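Local coordinates for alpha,alpha-trehalose-phosphate synthase (UDP-forming) (Burkholderia vietnamiensis, PDB 5TVG), which is a glycosyltransferase family 20 enzyme of the GT-B fold, binding uridine-5'-diphosphate in the cleft between its two Rossmann-like domains, mainly through the second, at residues R26-G30 with E351-L355. Residues are numbered along the deposited sequence; the frame is centred on the assembly and turned at random.
Sequences RPSAG and ERNLL. With UDP (uridine-5'-diphosphate), chain I.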
loop_
_atom_site.group_PDB
_atom_site.type_symbol
_atom_site.label_atom_id
_atom_site.label_comp_id
_atom_site.label_asym_id
_atom_site.label_seq_id
_atom_site.Cartn_x
_atom_site.Cartn_y
_atom_site.Cartn_z
ATOM N N ARG A 26 -32.604 23.202 14.427
ATOM C CA ARG A 26 -32.271 24.588 14.737
ATOM C C ARG A 26 -31.713 25.298 13.502
ATOM O O ARG A 26 -31.000 24.683 12.699
ATOM C CB ARG A 26 -31.244 24.635 15.875
ATOM N N PRO A 27 -32.039 26.578 13.296
ATOM C CA PRO A 27 -31.432 27.307 12.163
ATOM C C PRO A 27 -29.920 27.450 12.252
ATOM O O PRO A 27 -29.276 27.614 11.210
ATOM C CB PRO A 27 -32.126 28.685 12.195
ATOM C CG PRO A 27 -33.055 28.674 13.372
ATOM C CD PRO A 27 -33.254 27.246 13.800
ATOM N N SER A 28 -29.331 27.410 13.448
ATOM C CA SER A 28 -27.895 27.656 13.560
ATOM C C SER A 28 -27.089 26.478 13.020
ATOM O O SER A 28 -26.009 26.670 12.440
ATOM C CB SER A 28 -27.520 27.976 15.009
ATOM O OG SER A 28 -27.810 26.898 15.875
ATOM N N ALA A 29 -27.589 25.253 13.197
ATOM C CA ALA A 29 -27.140 24.169 12.340
ATOM C C ALA A 29 -27.502 24.517 10.899
ATOM O O ALA A 29 -28.344 25.374 10.634
ATOM C CB ALA A 29 -27.781 22.847 12.768
ATOM N N GLY A 30 -26.865 23.874 9.944
ATOM C CA GLY A 30 -27.271 24.290 8.611
ATOM C C GLY A 30 -28.145 23.272 7.927
ATOM O O GLY A 30 -29.217 22.894 8.434
ATOM N N GLU A 351 -19.434 23.106 16.384
ATOM C CA GLU A 351 -20.695 23.805 16.206
ATOM C C GLU A 351 -20.553 24.840 15.090
ATOM O O GLU A 351 -19.572 25.591 15.046
ATOM C CB GLU A 351 -21.054 24.472 17.534
ATOM C CG GLU A 351 -22.481 24.953 17.693
ATOM C CD GLU A 351 -22.620 25.901 18.877
ATOM O OE1 GLU A 351 -21.737 25.852 19.778
ATOM O OE2 GLU A 351 -23.594 26.698 18.888
ATOM N N ARG A 352 -21.538 24.871 14.187
ATOM C CA ARG A 352 -21.445 25.696 12.979
ATOM C C ARG A 352 -21.218 27.172 13.307
ATOM O O ARG A 352 -20.468 27.863 12.610
ATOM C CB ARG A 352 -22.706 25.513 12.135
ATOM C CG ARG A 352 -22.556 25.927 10.706
ATOM C CD ARG A 352 -23.636 25.348 9.794
ATOM N NE ARG A 352 -23.797 26.218 8.629
ATOM C CZ ARG A 352 -24.592 27.278 8.628
ATOM N NH1 ARG A 352 -25.282 27.550 9.727
ATOM N NH2 ARG A 352 -24.709 28.056 7.545
ATOM N N ASN A 353 -21.823 27.673 14.380
ATOM C CA ASN A 353 -21.575 29.066 14.745
ATOM C C ASN A 353 -20.126 29.298 15.179
ATOM O O ASN A 353 -19.585 30.394 14.947
ATOM C CB ASN A 353 -22.527 29.494 15.844
ATOM C CG ASN A 353 -23.953 29.585 15.351
ATOM O OD1 ASN A 353 -24.885 29.446 16.129
ATOM N ND2 ASN A 353 -24.125 29.754 14.039
ATOM N N LEU A 354 -19.488 28.311 15.831
ATOM C CA LEU A 354 -18.055 28.445 16.115
ATOM C C LEU A 354 -17.262 28.570 14.820
ATOM O O LEU A 354 -16.338 29.389 14.722
ATOM C CB LEU A 354 -17.549 27.252 16.941
ATOM C CG LEU A 354 -17.902 27.244 18.432
ATOM C CD1 LEU A 354 -17.498 25.942 19.110
ATOM C CD2 LEU A 354 -17.204 28.413 19.117
ATOM N N LEU A 355 -17.626 27.783 13.807
ATOM C CA LEU A 355 -16.924 27.862 12.534
ATOM C C LEU A 355 -16.939 29.288 11.977
ATOM O O LEU A 355 -15.934 29.757 11.418
ATOM C CB LEU A 355 -17.539 26.870 11.539
ATOM C CG LEU A 355 -17.411 25.377 11.847
ATOM C CD1 LEU A 355 -17.940 24.572 10.703
ATOM C CD2 LEU A 355 -15.945 25.002 12.103
HETATM N N1 UDP I . -20.179 22.123 8.450
HETATM C C2 UDP I . -20.378 22.238 9.814
HETATM N N3 UDP I . -19.429 21.633 10.597
HETATM C C4 UDP I . -18.321 20.931 10.168
HETATM C C5 UDP I . -18.181 20.845 8.733
HETATM C C6 UDP I . -19.107 21.424 7.939
HETATM O O2 UDP I . -21.314 22.854 10.298
HETATM O O4 UDP I . -17.555 20.422 11.013
HETATM C "C1'" UDP I . -21.188 22.753 7.567
HETATM C "C2'" UDP I . -20.749 24.021 6.831
HETATM O "O2'" UDP I . -21.058 25.133 7.650
HETATM C "C3'" UDP I . -21.686 24.001 5.626
HETATM C "C4'" UDP I . -21.802 22.514 5.324
HETATM O "O4'" UDP I . -21.561 21.829 6.571
HETATM O "O3'" UDP I . -22.950 24.622 5.832
HETATM C "C5'" UDP I . -20.760 22.052 4.345
HETATM O "O5'" UDP I . -21.433 22.118 3.090
HETATM P PA UDP I . -20.656 22.407 1.763
HETATM O O1A UDP I . -21.688 22.807 0.768
HETATM O O2A UDP I . -19.497 23.363 1.993
HETATM O O3A UDP I . -20.032 20.996 1.353
HETATM P PB UDP I . -20.646 19.560 1.639
HETATM O O1B UDP I . -22.156 19.756 1.474
HETATM O O2B UDP I . -20.251 18.747 0.416
HETATM O O3B UDP I . -20.186 19.005 2.942
#
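Arg352 reaches from the first turn of helix 352-361 to the backbone of Ser28 and Gly30, joining the two Rossmann-like domains of a GT-B fold across their cleft. The loop 26-30 follows strand 12-16 of the mixed sheet and leads into helix 31-43; helix 352-361 belongs to the domain built on the parallel sheet. UDP lies alongside the bridging arginine, and Arg352 and Leu355 line its pocket.

Hydrogen bonds come first. NH1 of Arg352 donates to Ser28 O at 2.9 Å, the single hydrogen bond between the two segments. The oxygen lies in the guanidinium plane, but the bond bends to 141° at the hydrogen and the donor stands well above the carbonyl plane. CG sits anti to the backbone N (chi1 -161°) and the chain runs extended to NE, which carries the flat group across to the loop. On the ligand side Arg352 NE makes two weak bonds to the ribose hydroxyls, 3.1 Å to UDP O2' and 3.3 Å to UDP O3'. NH2 forms a salt bridge with Glu380, which itself bonds UDP. With all three nitrogens engaged, if only weakly at NE, the guanidinium is probably restrained from rotating, and the carboxylate probably offsets its charge.

Packing does the rest. Gly30 CA lies over one face of the guanidinium, shifted toward the rim, while Gly30 N is 3.6 Å from Arg352 CD. The aliphatic part of the arginine runs past the uracil, with Arg352 CG 3.3 Å from UDP O2. Leu355, one turn on, puts CD1 3.3 Å from UDP N3. Beside the Arg352-Ser28 bond, the amide of Asn353 approaches the loop through its oxygen: Asn353 OD1 meets Ser28 CB at 3.2 Å, with Ser28 OG farther off at 3.9 Å.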